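Local coordinates for protein 4-alpha-glucanotransferase (Corynebacterium glutamicum, PDB 5B68) that belongs to the amylomaltase (disproportionating enzyme) family, whose members are built round a TIM barrel, here joined to an N-terminal beta-sandwich domain, at residues A[233-238]-A[558-563]; A[314-319]-A[362-367]; A[659-664]-A[670-675]. All blocks are in the same frame, centred on the assembly; numbering follows the deposited sequence.

Contact 1: residues A[233-238]-A[558-563]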
ATOM      1  N   SER A 233       8.159  -0.577 -11.319  1.00 24.98           N
ATOM      2  CA  SER A 233       7.710  -0.964  -9.968  1.00 21.84           C
ATOM      3  C   SER A 233       6.338  -0.433  -9.568  1.00 27.50           C
ATOM      4  O   SER A 233       6.127   0.769  -9.447  1.00 23.45           O
ATOM      5  CB  SER A 233       8.691  -0.570  -8.904  1.00 22.48           C
ATOM      6  OG  SER A 233       8.299  -1.077  -7.648  1.00 23.83           O
ATOM      7  N   PRO A 234       5.427  -1.332  -9.221  1.00 26.42           N
ATOM      8  CA  PRO A 234       4.199  -0.813  -8.659  1.00 25.01           C
ATOM      9  C   PRO A 234       4.384  -0.127  -7.300  1.00 23.90           C
ATOM     10  O   PRO A 234       3.438   0.507  -6.817  1.00 20.48           O
ATOM     11  CB  PRO A 234       3.346  -2.058  -8.483  1.00 27.06           C
ATOM     12  CG  PRO A 234       3.935  -3.086  -9.345  1.00 25.71           C
ATOM     13  CD  PRO A 234       5.387  -2.797  -9.401  1.00 25.58           C
ATOM     14  N   TYR A 235       5.568  -0.264  -6.695  1.00 23.31           N
ATOM     15  CA  TYR A 235       5.806   0.186  -5.355  1.00 26.22           C
ATOM     16  C   TYR A 235       6.532   1.546  -5.365  1.00 24.32           C
ATOM     17  O   TYR A 235       6.857   2.070  -4.316  1.00 24.10           O
ATOM     18  CB  TYR A 235       6.563  -0.882  -4.516  1.00 26.98           C
ATOM     19  CG  TYR A 235       5.690  -2.116  -4.196  1.00 26.40           C
ATOM     20  CD1 TYR A 235       4.818  -2.104  -3.118  1.00 28.38           C
ATOM     21  CD2 TYR A 235       5.719  -3.285  -5.025  1.00 27.27           C
ATOM     22  CE1 TYR A 235       3.969  -3.190  -2.843  1.00 27.66           C
ATOM     23  CE2 TYR A 235       4.890  -4.362  -4.771  1.00 24.98           C
ATOM     24  CZ  TYR A 235       4.031  -4.329  -3.683  1.00 29.49           C
ATOM     25  OH  TYR A 235       3.240  -5.428  -3.401  1.00 29.32           O
ATOM     26  N   LEU A 236       6.708   2.168  -6.515  1.00 29.60           N
ATOM     27  CA  LEU A 236       7.173   3.582  -6.513  1.00 27.43           C
ATOM     28  C   LEU A 236       6.324   4.407  -7.451  1.00 23.05           C
ATOM     29  O   LEU A 236       6.809   4.909  -8.464  1.00 26.94           O
ATOM     30  CB  LEU A 236       8.666   3.676  -6.823  1.00 30.75           C
ATOM     31  CG  LEU A 236       9.340   4.972  -6.327  1.00 30.00           C
ATOM     32  CD1 LEU A 236       9.266   5.114  -4.810  1.00 31.42           C
ATOM     33  CD2 LEU A 236      10.788   4.940  -6.748  1.00 34.34           C
ATOM     34  N   PRO A 237       5.052   4.563  -7.095  1.00 21.49           N
ATOM     35  CA  PRO A 237       4.110   5.293  -7.957  1.00 20.25           C
ATOM     36  C   PRO A 237       4.251   6.785  -7.722  1.00 20.58           C
ATOM     37  O   PRO A 237       5.007   7.199  -6.834  1.00 21.38           O
ATOM     38  CB  PRO A 237       2.767   4.815  -7.444  1.00 21.76           C
ATOM     39  CG  PRO A 237       3.015   4.663  -5.956  1.00 21.20           C
ATOM     40  CD  PRO A 237       4.358   3.997  -5.904  1.00 21.35           C
ATOM     41  N   THR A 238       3.537   7.551  -8.505  1.00 20.54           N
ATOM     42  CA  THR A 238       3.571   9.051  -8.416  1.00 22.02           C
ATOM     43  C   THR A 238       2.534   9.556  -7.421  1.00 20.98           C
ATOM     44  O   THR A 238       2.655  10.679  -6.890  1.00 21.76           O
ATOM     45  CB  THR A 238       3.414   9.702  -9.831  1.00 21.43           C
ATOM     46  OG1 THR A 238       4.112  10.978  -9.874  1.00 21.77           O
ATOM     47  CG2 THR A 238       2.017   9.875 -10.211  1.00 21.52           C
ATOM     48  N   THR A 558       4.064 -18.442  -0.707  1.00 22.90           N
ATOM     49  CA  THR A 558       5.073 -17.575  -1.277  1.00 25.06           C
ATOM     50  C   THR A 558       4.523 -16.159  -1.556  1.00 24.69           C
ATOM     51  O   THR A 558       3.446 -15.871  -1.135  1.00 25.44           O
ATOM     52  CB  THR A 558       5.694 -18.207  -2.516  1.00 27.34           C
ATOM     53  OG1 THR A 558       6.907 -17.512  -2.860  1.00 26.66           O
ATOM     54  CG2 THR A 558       4.733 -18.228  -3.686  1.00 25.25           C
ATOM     55  N   THR A 559       5.333 -15.278  -2.120  1.00 23.54           N
ATOM     56  CA  THR A 559       4.927 -13.870  -2.378  1.00 26.18           C
ATOM     57  C   THR A 559       5.653 -13.433  -3.615  1.00 24.21           C
ATOM     58  O   THR A 559       6.569 -14.088  -4.060  1.00 24.52           O
ATOM     59  CB  THR A 559       5.330 -12.812  -1.320  1.00 29.41           C
ATOM     60  OG1 THR A 559       6.746 -12.652  -1.305  1.00 34.83           O
ATOM     61  CG2 THR A 559       4.831 -13.156   0.015  1.00 34.89           C
ATOM     62  N   HIS A 560       5.272 -12.281  -4.098  1.00 26.33           N
ATOM     63  CA  HIS A 560       5.861 -11.667  -5.289  1.00 28.52           C
ATOM     64  C   HIS A 560       7.352 -11.335  -5.119  1.00 27.02           C
ATOM     65  O   HIS A 560       8.009 -11.129  -6.118  1.00 29.32           O
ATOM     66  CB  HIS A 560       5.057 -10.380  -5.674  1.00 30.19           C
ATOM     67  CG  HIS A 560       5.054  -9.353  -4.601  1.00 27.91           C
ATOM     68  ND1 HIS A 560       4.165  -9.349  -3.553  1.00 30.34           N
ATOM     69  CD2 HIS A 560       5.934  -8.349  -4.347  1.00 30.55           C
ATOM     70  CE1 HIS A 560       4.463  -8.363  -2.724  1.00 31.70           C
ATOM     71  NE2 HIS A 560       5.546  -7.752  -3.181  1.00 31.27           N
ATOM     72  N   ASP A 561       7.857 -11.277  -3.894  1.00 26.13           N
ATOM     73  CA  ASP A 561       9.284 -11.015  -3.684  1.00 28.74           C
ATOM     74  C   ASP A 561      10.147 -12.307  -3.606  1.00 35.52           C
ATOM     75  O   ASP A 561      11.337 -12.211  -3.320  1.00 36.06           O
ATOM     76  CB  ASP A 561       9.501 -10.193  -2.401  1.00 31.41           C
ATOM     77  CG  ASP A 561       9.049  -8.720  -2.540  1.00 28.83           C
ATOM     78  OD1 ASP A 561       9.189  -8.177  -3.624  1.00 27.63           O
ATOM     79  OD2 ASP A 561       8.601  -8.132  -1.551  1.00 30.54           O
ATOM     80  N   LEU A 562       9.559 -13.491  -3.800  1.00 34.02           N
ATOM     81  CA  LEU A 562      10.308 -14.755  -3.774  1.00 34.64           C
ATOM     82  C   LEU A 562      10.197 -15.440  -5.111  1.00 33.94           C
ATOM     83  O   LEU A 562       9.265 -15.187  -5.917  1.00 35.46           O
ATOM     84  CB  LEU A 562       9.743 -15.693  -2.708  1.00 37.65           C
ATOM     85  CG  LEU A 562      10.155 -15.321  -1.319  1.00 41.83           C
ATOM     86  CD1 LEU A 562       9.272 -16.015  -0.293  1.00 44.21           C
ATOM     87  CD2 LEU A 562      11.620 -15.677  -1.114  1.00 41.81           C
ATOM     88  N   PRO A 563      11.127 -16.336  -5.394  1.00 37.56           N
ATOM     89  CA  PRO A 563      10.874 -17.162  -6.591  1.00 36.05           C
ATOM     90  C   PRO A 563       9.603 -18.021  -6.361  1.00 28.35           C
ATOM     91  O   PRO A 563       9.344 -18.412  -5.241  1.00 31.81           O
ATOM     92  CB  PRO A 563      12.137 -18.033  -6.668  1.00 39.06           C
ATOM     93  CG  PRO A 563      13.180 -17.218  -5.979  1.00 41.35           C
ATOM     94  CD  PRO A 563      12.435 -16.659  -4.785  1.00 40.41           C
TER
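Tyr235 and His560 each lie within a type I beta turn, Ser233 to Leu236 and Thr559 to Leu562, and these turns stay well apart, the closest CA atoms being those of Tyr235 and Asp561 at 11.8 Å. Each turn opens with an ST turn: Ser233 OG accepts from Tyr235 N at 3.0 Å, and Thr559 OG1 from Asp561 N, the residue after His560, at 3.1 Å. The two side chains bridge the gap from opposite directions. The segments belong to loops that follow strands 215-218 and 553-556 of the parallel TIM barrel, so the rings probably meet on the side where the strands end, where TIM-barrel enzymes carry their active sites. With chi1 at 60°, His560 holds CG between its backbone N and carbonyl carbon and brings CE1 and NE2 nearest to Tyr235 OH. Tyr235 OH reaches His560 CE1 at 3.3 Å. The planes are nearly parallel, 15° apart, but displaced too far for a real stack, with 5.4 Å between the centroids of the Tyr235 and His560 rings. Tyr235 OH is hydrogen-bonded to Asp386 on strand 382-387, while His560 NE2 and Asp561 OD2 both bond O8 of a bound BTB molecule.

Contact 2: residues A[314-319]-A[362-367]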
ATOM      1  N   VAL A 314     -19.541  13.734 -15.046  1.00 30.03           N
ATOM      2  CA  VAL A 314     -19.626  14.909 -14.193  1.00 27.07           C
ATOM      3  C   VAL A 314     -19.828  14.527 -12.719  1.00 26.35           C
ATOM      4  O   VAL A 314     -19.297  15.152 -11.843  1.00 27.71           O
ATOM      5  CB  VAL A 314     -20.794  15.790 -14.670  1.00 33.22           C
ATOM      6  CG1 VAL A 314     -21.258  16.773 -13.570  1.00 35.92           C
ATOM      7  CG2 VAL A 314     -20.365  16.504 -15.978  1.00 32.95           C
ATOM      8  N   SER A 315     -20.611  13.517 -12.472  1.00 29.81           N
ATOM      9  CA  SER A 315     -20.828  12.979 -11.134  1.00 31.93           C
ATOM     10  C   SER A 315     -19.476  12.457 -10.479  1.00 30.38           C
ATOM     11  O   SER A 315     -19.163  12.781  -9.338  1.00 28.18           O
ATOM     12  CB  SER A 315     -21.875  11.865 -11.221  1.00 34.88           C
ATOM     13  OG  SER A 315     -22.122  11.337  -9.934  1.00 43.48           O
ATOM     14  N   PHE A 316     -18.692  11.713 -11.246  1.00 28.88           N
ATOM     15  CA  PHE A 316     -17.361  11.311 -10.819  1.00 28.80           C
ATOM     16  C   PHE A 316     -16.510  12.522 -10.489  1.00 26.24           C
ATOM     17  O   PHE A 316     -15.863  12.531  -9.426  1.00 26.76           O
ATOM     18  CB  PHE A 316     -16.669  10.475 -11.912  1.00 27.70           C
ATOM     19  CG  PHE A 316     -15.220  10.188 -11.644  1.00 22.76           C
ATOM     20  CD1 PHE A 316     -14.874   9.128 -10.814  1.00 22.77           C
ATOM     21  CD2 PHE A 316     -14.203  10.939 -12.269  1.00 23.37           C
ATOM     22  CE1 PHE A 316     -13.543   8.802 -10.613  1.00 22.34           C
ATOM     23  CE2 PHE A 316     -12.876  10.632 -12.040  1.00 23.07           C
ATOM     24  CZ  PHE A 316     -12.547   9.570 -11.197  1.00 21.61           C
ATOM     25  N   VAL A 317     -16.463  13.530 -11.373  1.00 24.49           N
ATOM     26  CA  VAL A 317     -15.551  14.665 -11.151  1.00 26.34           C
ATOM     27  C   VAL A 317     -15.945  15.407  -9.832  1.00 26.37           C
ATOM     28  O   VAL A 317     -15.060  15.816  -9.075  1.00 26.57           O
ATOM     29  CB  VAL A 317     -15.539  15.615 -12.364  1.00 29.47           C
ATOM     30  CG1 VAL A 317     -14.859  16.930 -12.044  1.00 28.92           C
ATOM     31  CG2 VAL A 317     -14.793  14.934 -13.532  1.00 28.56           C
ATOM     32  N   GLN A 318     -17.246  15.540  -9.603  1.00 27.64           N
ATOM     33  CA  GLN A 318     -17.766  16.207  -8.396  1.00 34.02           C
ATOM     34  C   GLN A 318     -17.342  15.416  -7.210  1.00 28.63           C
ATOM     35  O   GLN A 318     -16.880  16.011  -6.221  1.00 24.18           O
ATOM     36  CB  GLN A 318     -19.314  16.308  -8.300  1.00 42.08           C
ATOM     37  CG  GLN A 318     -19.948  17.558  -8.889  1.00 59.68           C
ATOM     38  CD  GLN A 318     -19.679  18.865  -8.105  1.00 69.67           C
ATOM     39  OE1 GLN A 318     -18.768  18.952  -7.273  1.00 74.74           O
ATOM     40  NE2 GLN A 318     -20.483  19.902  -8.396  1.00 74.23           N
ATOM     41  N   ARG A 319     -17.502  14.093  -7.299  1.00 30.44           N
ATOM     42  CA  ARG A 319     -17.170  13.242  -6.167  1.00 29.19           C
ATOM     43  C   ARG A 319     -15.701  13.383  -5.764  1.00 27.24           C
ATOM     44  O   ARG A 319     -15.396  13.402  -4.547  1.00 24.83           O
ATOM     45  CB  ARG A 319     -17.544  11.776  -6.464  1.00 28.30           C
ATOM     46  CG  ARG A 319     -17.400  10.795  -5.289  1.00 27.41           C
ATOM     47  CD  ARG A 319     -17.589   9.364  -5.736  1.00 25.70           C
ATOM     48  NE  ARG A 319     -16.435   8.891  -6.550  1.00 24.97           N
ATOM     49  CZ  ARG A 319     -16.421   7.808  -7.310  1.00 24.87           C
ATOM     50  NH1 ARG A 319     -15.298   7.427  -7.935  1.00 25.26           N
ATOM     51  NH2 ARG A 319     -17.471   7.006  -7.349  1.00 27.85           N
ATOM     52  N   LEU A 362     -12.319   6.711 -16.450  1.00 18.90           N
ATOM     53  CA  LEU A 362     -12.278   5.460 -17.181  1.00 19.12           C
ATOM     54  C   LEU A 362     -11.708   4.377 -16.257  1.00 18.86           C
ATOM     55  O   LEU A 362     -12.230   3.222 -16.270  1.00 19.56           O
ATOM     56  CB  LEU A 362     -11.377   5.558 -18.414  1.00 20.45           C
ATOM     57  CG  LEU A 362     -11.930   6.559 -19.491  1.00 21.89           C
ATOM     58  CD1 LEU A 362     -10.895   6.540 -20.571  1.00 22.32           C
ATOM     59  CD2 LEU A 362     -13.286   6.266 -20.064  1.00 22.94           C
ATOM     60  N   CYS A 363     -10.639   4.711 -15.549  1.00 19.08           N
ATOM     61  CA  CYS A 363     -10.021   3.724 -14.619  1.00 18.80           C
ATOM     62  C   CYS A 363     -11.084   3.343 -13.578  1.00 19.64           C
ATOM     63  O   CYS A 363     -11.262   2.152 -13.227  1.00 18.71           O
ATOM     64  CB  CYS A 363      -8.809   4.295 -13.928  1.00 18.53           C
ATOM     65  SG  CYS A 363      -7.360   4.483 -14.928  1.00 20.63           S
ATOM     66  N   ASP A 364     -11.813   4.339 -13.059  1.00 18.98           N
ATOM     67  CA  ASP A 364     -12.878   4.078 -12.085  1.00 20.29           C
ATOM     68  C   ASP A 364     -13.918   3.103 -12.615  1.00 24.50           C
ATOM     69  O   ASP A 364     -14.311   2.135 -11.926  1.00 20.25           O
ATOM     70  CB  ASP A 364     -13.557   5.396 -11.634  1.00 20.83           C
ATOM     71  CG  ASP A 364     -14.681   5.170 -10.615  1.00 22.32           C
ATOM     72  OD1 ASP A 364     -14.365   5.126  -9.419  1.00 25.34           O
ATOM     73  OD2 ASP A 364     -15.830   4.965 -10.952  1.00 25.03           O
ATOM     74  N   GLU A 365     -14.448   3.367 -13.801  1.00 20.95           N
ATOM     75  CA  GLU A 365     -15.498   2.502 -14.283  1.00 22.23           C
ATOM     76  C   GLU A 365     -14.975   1.101 -14.699  1.00 19.23           C
ATOM     77  O   GLU A 365     -15.737   0.147 -14.580  1.00 21.87           O
ATOM     78  CB  GLU A 365     -16.332   3.173 -15.398  1.00 25.62           C
ATOM     79  CG  GLU A 365     -15.643   3.313 -16.726  1.00 28.74           C
ATOM     80  CD  GLU A 365     -16.543   4.014 -17.804  1.00 32.38           C
ATOM     81  OE1 GLU A 365     -16.058   4.301 -18.934  1.00 32.35           O
ATOM     82  OE2 GLU A 365     -17.732   4.279 -17.487  1.00 28.42           O
ATOM     83  N   GLN A 366     -13.749   0.987 -15.209  1.00 19.44           N
ATOM     84  CA  GLN A 366     -13.247  -0.331 -15.612  1.00 19.75           C
ATOM     85  C   GLN A 366     -12.942  -1.174 -14.388  1.00 20.93           C
ATOM     86  O   GLN A 366     -13.190  -2.388 -14.396  1.00 18.97           O
ATOM     87  CB  GLN A 366     -12.015  -0.231 -16.523  1.00 19.65           C
ATOM     88  CG  GLN A 366     -12.494   0.309 -17.903  1.00 19.43           C
ATOM     89  CD  GLN A 366     -11.586   0.042 -19.074  1.00 21.67           C
ATOM     90  OE1 GLN A 366     -10.551  -0.629 -18.993  1.00 22.05           O
ATOM     91  NE2 GLN A 366     -11.925   0.702 -20.190  1.00 24.92           N
ATOM     92  N   LEU A 367     -12.443  -0.515 -13.348  1.00 20.21           N
ATOM     93  CA  LEU A 367     -12.210  -1.223 -12.052  1.00 19.06           C
ATOM     94  C   LEU A 367     -13.495  -1.618 -11.387  1.00 19.57           C
ATOM     95  O   LEU A 367     -13.594  -2.698 -10.816  1.00 19.39           O
ATOM     96  CB  LEU A 367     -11.428  -0.337 -11.108  1.00 20.68           C
ATOM     97  CG  LEU A 367      -9.946  -0.275 -11.282  1.00 24.02           C
ATOM     98  CD1 LEU A 367      -9.355   0.762 -10.357  1.00 27.89           C
ATOM     99  CD2 LEU A 367      -9.364  -1.664 -10.925  1.00 23.48           C
TER
HETATM  100  O   HOH W   1     -17.506   4.815  -9.188  1.00 31.55           O
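Asp364 meets Phe316 and Arg319 where helix 349-376 runs beside helix 307-338, two long helices in the extended connection between barrel strands 215-218 and 382-387. The aspartate shows how one short side chain can serve an apolar and a charged neighbour in turn. Asp364 CB lies against the Phe316 ring, 3.6 Å from Phe316 CE1, in an oblique approach. With Asp364 CG turned anti to its own nitrogen (chi1 180°), the carboxylate continues beyond the ring toward Arg319. Asp364 CG is still 3.8 Å from Phe316 CE1, so the acid group also leans on the aromatic ring. At the tip, Asp364 OD1 takes a salt-bridging hydrogen bond of 2.9 Å from Arg319 NH1 and a further hydrogen bond from His453 NE2. Two donors thus grip one oxygen, which probably favours the ionised carboxylate. The bend of the arginine chain at chi3, 71°, helps bring NH1 round to this partner. A water accepts from Arg319 NH2 at 2.9 Å, whereas its apparent bond to Asp364 OD2 is implausibly short and doubtful. Asp364 OD1 lies almost in the guanidinium plane, yet Arg319 NH1 meets it from 62° above the carboxylate plane.

Contact 3: residues A[659-664]-A[670-675]. With SO4 (sulfate ion), chain E.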
ATOM      1  N   ALA A 659      11.256 -15.598 -10.790  1.00 31.33           N
ATOM      2  CA  ALA A 659      10.951 -14.527  -9.824  1.00 29.11           C
ATOM      3  C   ALA A 659      10.486 -13.284 -10.537  1.00 26.72           C
ATOM      4  O   ALA A 659      10.939 -12.968 -11.659  1.00 30.80           O
ATOM      5  CB  ALA A 659      12.122 -14.206  -8.916  1.00 31.03           C
ATOM      6  N   GLN A 660       9.477 -12.640  -9.945  1.00 26.26           N
ATOM      7  CA  GLN A 660       8.970 -11.391 -10.507  1.00 27.29           C
ATOM      8  C   GLN A 660       9.889 -10.230 -10.070  1.00 25.60           C
ATOM      9  O   GLN A 660      10.095  -9.277 -10.846  1.00 26.48           O
ATOM     10  CB  GLN A 660       7.558 -11.109  -9.981  1.00 24.03           C
ATOM     11  CG  GLN A 660       6.849  -9.920 -10.669  1.00 23.51           C
ATOM     12  CD  GLN A 660       6.706 -10.032 -12.159  1.00 22.37           C
ATOM     13  OE1 GLN A 660       7.416  -9.357 -12.914  1.00 23.34           O
ATOM     14  NE2 GLN A 660       5.748 -10.876 -12.637  1.00 22.48           N
ATOM     15  N   ASN A 661      10.312 -10.297  -8.827  1.00 26.37           N
ATOM     16  CA  ASN A 661      11.193  -9.279  -8.225  1.00 31.90           C
ATOM     17  C   ASN A 661      12.281  -9.976  -7.435  1.00 33.66           C
ATOM     18  O   ASN A 661      11.979 -10.929  -6.682  1.00 32.08           O
ATOM     19  CB  ASN A 661      10.376  -8.406  -7.259  1.00 30.10           C
ATOM     20  CG  ASN A 661      11.207  -7.242  -6.634  1.00 29.14           C
ATOM     21  OD1 ASN A 661      11.945  -6.564  -7.329  1.00 28.36           O
ATOM     22  ND2 ASN A 661      11.048  -7.021  -5.341  1.00 29.99           N
ATOM     23  N   GLN A 662      13.533  -9.512  -7.573  1.00 32.69           N
ATOM     24  CA  GLN A 662      14.617  -9.943  -6.660  1.00 38.12           C
ATOM     25  C   GLN A 662      14.927  -8.728  -5.778  1.00 38.11           C
ATOM     26  O   GLN A 662      15.495  -7.766  -6.296  1.00 40.55           O
ATOM     27  CB  GLN A 662      15.861 -10.413  -7.443  1.00 37.21           C
ATOM     28  CG  GLN A 662      17.013 -10.777  -6.535  1.00 42.09           C
ATOM     29  CD  GLN A 662      16.628 -11.851  -5.540  1.00 44.30           C
ATOM     30  OE1 GLN A 662      16.589 -11.629  -4.326  1.00 47.20           O
ATOM     31  NE2 GLN A 662      16.272 -13.014  -6.064  1.00 49.25           N
ATOM     32  N   PRO A 663      14.484  -8.721  -4.489  1.00 38.09           N
ATOM     33  CA  PRO A 663      14.702  -7.507  -3.669  1.00 42.98           C
ATOM     34  C   PRO A 663      16.171  -7.100  -3.601  1.00 48.08           C
ATOM     35  O   PRO A 663      17.059  -7.977  -3.707  1.00 41.37           O
ATOM     36  CB  PRO A 663      14.145  -7.900  -2.275  1.00 43.62           C
ATOM     37  CG  PRO A 663      13.018  -8.826  -2.627  1.00 41.64           C
ATOM     38  CD  PRO A 663      13.530  -9.636  -3.803  1.00 42.53           C
ATOM     39  N   GLY A 664      16.411  -5.788  -3.559  1.00 52.39           N
ATOM     40  CA  GLY A 664      17.774  -5.273  -3.563  1.00 53.76           C
ATOM     41  C   GLY A 664      18.604  -5.591  -4.812  1.00 56.47           C
ATOM     42  O   GLY A 664      19.849  -5.668  -4.741  1.00 62.33           O
ATOM     43  N   TYR A 670      18.187  -7.300 -13.300  1.00 41.91           N
ATOM     44  CA  TYR A 670      17.149  -8.329 -13.522  1.00 36.28           C
ATOM     45  C   TYR A 670      15.901  -7.568 -13.909  1.00 35.66           C
ATOM     46  O   TYR A 670      15.676  -6.477 -13.348  1.00 32.76           O
ATOM     47  CB  TYR A 670      16.913  -9.090 -12.226  1.00 36.55           C
ATOM     48  CG  TYR A 670      15.934 -10.249 -12.372  1.00 34.98           C
ATOM     49  CD1 TYR A 670      16.342 -11.444 -12.906  1.00 35.97           C
ATOM     50  CD2 TYR A 670      14.616 -10.134 -11.932  1.00 34.61           C
ATOM     51  CE1 TYR A 670      15.459 -12.536 -13.019  1.00 34.14           C
ATOM     52  CE2 TYR A 670      13.721 -11.205 -12.036  1.00 37.13           C
ATOM     53  CZ  TYR A 670      14.153 -12.415 -12.596  1.00 36.69           C
ATOM     54  OH  TYR A 670      13.261 -13.505 -12.747  1.00 30.56           O
ATOM     55  N   PRO A 671      15.046  -8.104 -14.764  1.00 30.95           N
ATOM     56  CA  PRO A 671      13.879  -7.326 -15.177  1.00 29.60           C
ATOM     57  C   PRO A 671      12.728  -7.388 -14.175  1.00 30.41           C
ATOM     58  O   PRO A 671      11.664  -7.881 -14.487  1.00 28.96           O
ATOM     59  CB  PRO A 671      13.469  -7.972 -16.500  1.00 29.78           C
ATOM     60  CG  PRO A 671      14.392  -9.111 -16.728  1.00 29.85           C
ATOM     61  CD  PRO A 671      15.116  -9.386 -15.464  1.00 30.88           C
ATOM     62  N   ASN A 672      12.932  -6.810 -12.999  1.00 28.09           N
ATOM     63  CA  ASN A 672      11.932  -6.848 -11.961  1.00 29.00           C
ATOM     64  C   ASN A 672      10.662  -6.229 -12.499  1.00 30.31           C
ATOM     65  O   ASN A 672      10.701  -5.268 -13.245  1.00 29.09           O
ATOM     66  CB  ASN A 672      12.389  -6.059 -10.732  1.00 30.72           C
ATOM     67  CG  ASN A 672      13.636  -6.625 -10.102  1.00 32.73           C
ATOM     68  OD1 ASN A 672      13.698  -7.793  -9.790  1.00 31.18           O
ATOM     69  ND2 ASN A 672      14.632  -5.784  -9.905  1.00 29.19           N
ATOM     70  N   TRP A 673       9.546  -6.860 -12.174  1.00 25.40           N
ATOM     71  CA  TRP A 673       8.228  -6.353 -12.479  1.00 26.21           C
ATOM     72  C   TRP A 673       7.866  -6.456 -13.950  1.00 22.51           C
ATOM     73  O   TRP A 673       6.907  -5.878 -14.383  1.00 24.49           O
ATOM     74  CB  TRP A 673       8.075  -4.925 -11.990  1.00 24.26           C
ATOM     75  CG  TRP A 673       8.603  -4.708 -10.630  1.00 25.66           C
ATOM     76  CD1 TRP A 673       9.676  -3.964 -10.289  1.00 25.37           C
ATOM     77  CD2 TRP A 673       8.080  -5.234  -9.413  1.00 25.54           C
ATOM     78  NE1 TRP A 673       9.861  -3.989  -8.947  1.00 26.71           N
ATOM     79  CE2 TRP A 673       8.894  -4.771  -8.383  1.00 25.71           C
ATOM     80  CE3 TRP A 673       7.002  -6.066  -9.097  1.00 24.48           C
ATOM     81  CZ2 TRP A 673       8.680  -5.102  -7.064  1.00 26.29           C
ATOM     82  CZ3 TRP A 673       6.791  -6.385  -7.788  1.00 26.17           C
ATOM     83  CH2 TRP A 673       7.623  -5.907  -6.785  1.00 25.55           C
ATOM     84  N   CYS A 674       8.670  -7.184 -14.701  1.00 25.66           N
ATOM     85  CA  CYS A 674       8.480  -7.353 -16.135  1.00 23.51           C
ATOM     86  C   CYS A 674       8.343  -8.795 -16.641  1.00 24.62           C
ATOM     87  O   CYS A 674       8.448  -9.031 -17.822  1.00 24.60           O
ATOM     88  CB  CYS A 674       9.624  -6.685 -16.883  1.00 26.66           C
ATOM     89  SG  CYS A 674       9.759  -4.923 -16.526  1.00 28.90           S
ATOM     90  N   ILE A 675       8.140  -9.741 -15.736  1.00 26.44           N
ATOM     91  CA  ILE A 675       8.187 -11.157 -16.083  1.00 27.38           C
ATOM     92  C   ILE A 675       6.786 -11.689 -16.361  1.00 28.20           C
ATOM     93  O   ILE A 675       6.015 -11.856 -15.450  1.00 25.89           O
ATOM     94  CB  ILE A 675       8.799 -11.969 -14.920  1.00 30.63           C
ATOM     95  CG1 ILE A 675      10.172 -11.420 -14.509  1.00 31.43           C
ATOM     96  CG2 ILE A 675       8.865 -13.446 -15.251  1.00 30.86           C
ATOM     97  CD1 ILE A 675      11.223 -11.438 -15.592  1.00 30.35           C
TER
HETATM   98  S   SO4 E 804      13.080  -3.851  -3.718  1.00 56.25           S
HETATM   99  O1  SO4 E 804      11.920  -4.245  -4.565  1.00 56.66           O
HETATM  100  O2  SO4 E 804      12.745  -2.523  -3.172  1.00 55.80           O
HETATM  101  O3  SO4 E 804      13.232  -4.826  -2.614  1.00 62.54           O
HETATM  102  O4  SO4 E 804      14.340  -3.882  -4.471  1.00 42.53           O
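Gln660 and Trp673 are joined by the single backbone-to-backbone hydrogen bond of this contact, Trp673 N to Gln660 O at 2.8 Å and nearly straight (169°); its donor Trp673 lies in the type II beta turn from Pro671 to Cys674. Bonds between side chain and backbone are more numerous. The Gln660 chain, bent at chi2 (57°), carries its amide back to Ile675 and grips that residue at two points: Gln660 OE1 accepts from Ile675 N at 2.9 Å, and Gln660 NE2 donates to Ile675 O at 3.0 Å, on a lone pair in the carbonyl plane. Asn672 OD1 accepts a hydrogen bond from Gln662 N at 2.8 Å, although the donor stands 37° above the carbonyl plane. Tyr670 OH gives a short bond of 2.6 Å to Ala659 O, which lies at the edge of the ring, while Pro671 CD lies over one ring face, near its rim. Buried backbone groups are thereby satisfied largely by side chains. The aromatic contribution is a CH-pi contact: Asn661 CB sits over the six-membered ring of Trp673, 3.9 Å from its centroid. Asn661 ND2 donates both to Asp561 OD1 and to a sulfate, whose O1, 3.0 Å away, lies at the edge of the Trp673 ring; Gly664 N holds sulfate O4 at 3.0 Å. The sulfate probably came from the crystallisation liquor. Ala659, Gln662 and Tyr670 pack against Leu576 of helix 572-579. The whole is a loop folded back on itself after the eighth TIM-barrel strand, 645-649, and short helix 650-654, beside the His560 loop on the probable active-site side of the barrel.

Contacts 1 and 3 are neighbours, with centres about 8 Å apart, and they touch directly. Asp561 OD1 and Asn661 ND2 are 2.8 Å apart in a probable hydrogen bond, while Pro234 CD packs on Trp673 CD2 at 3.6 Å. Loops following three different barrel strands thus converge beside one another, and the bound BTB lies about 3 Å from the His560 side chain and about 5 Å from that of Asn661. Although probably acquired from the crystallisation liquor, BTB may mark a pocket here. Contact 2 lies apart, joining two helices in the chain between the segments of contact 1, its centre about 27 Å from that of contact 1 and about 32 Å from that of contact 3.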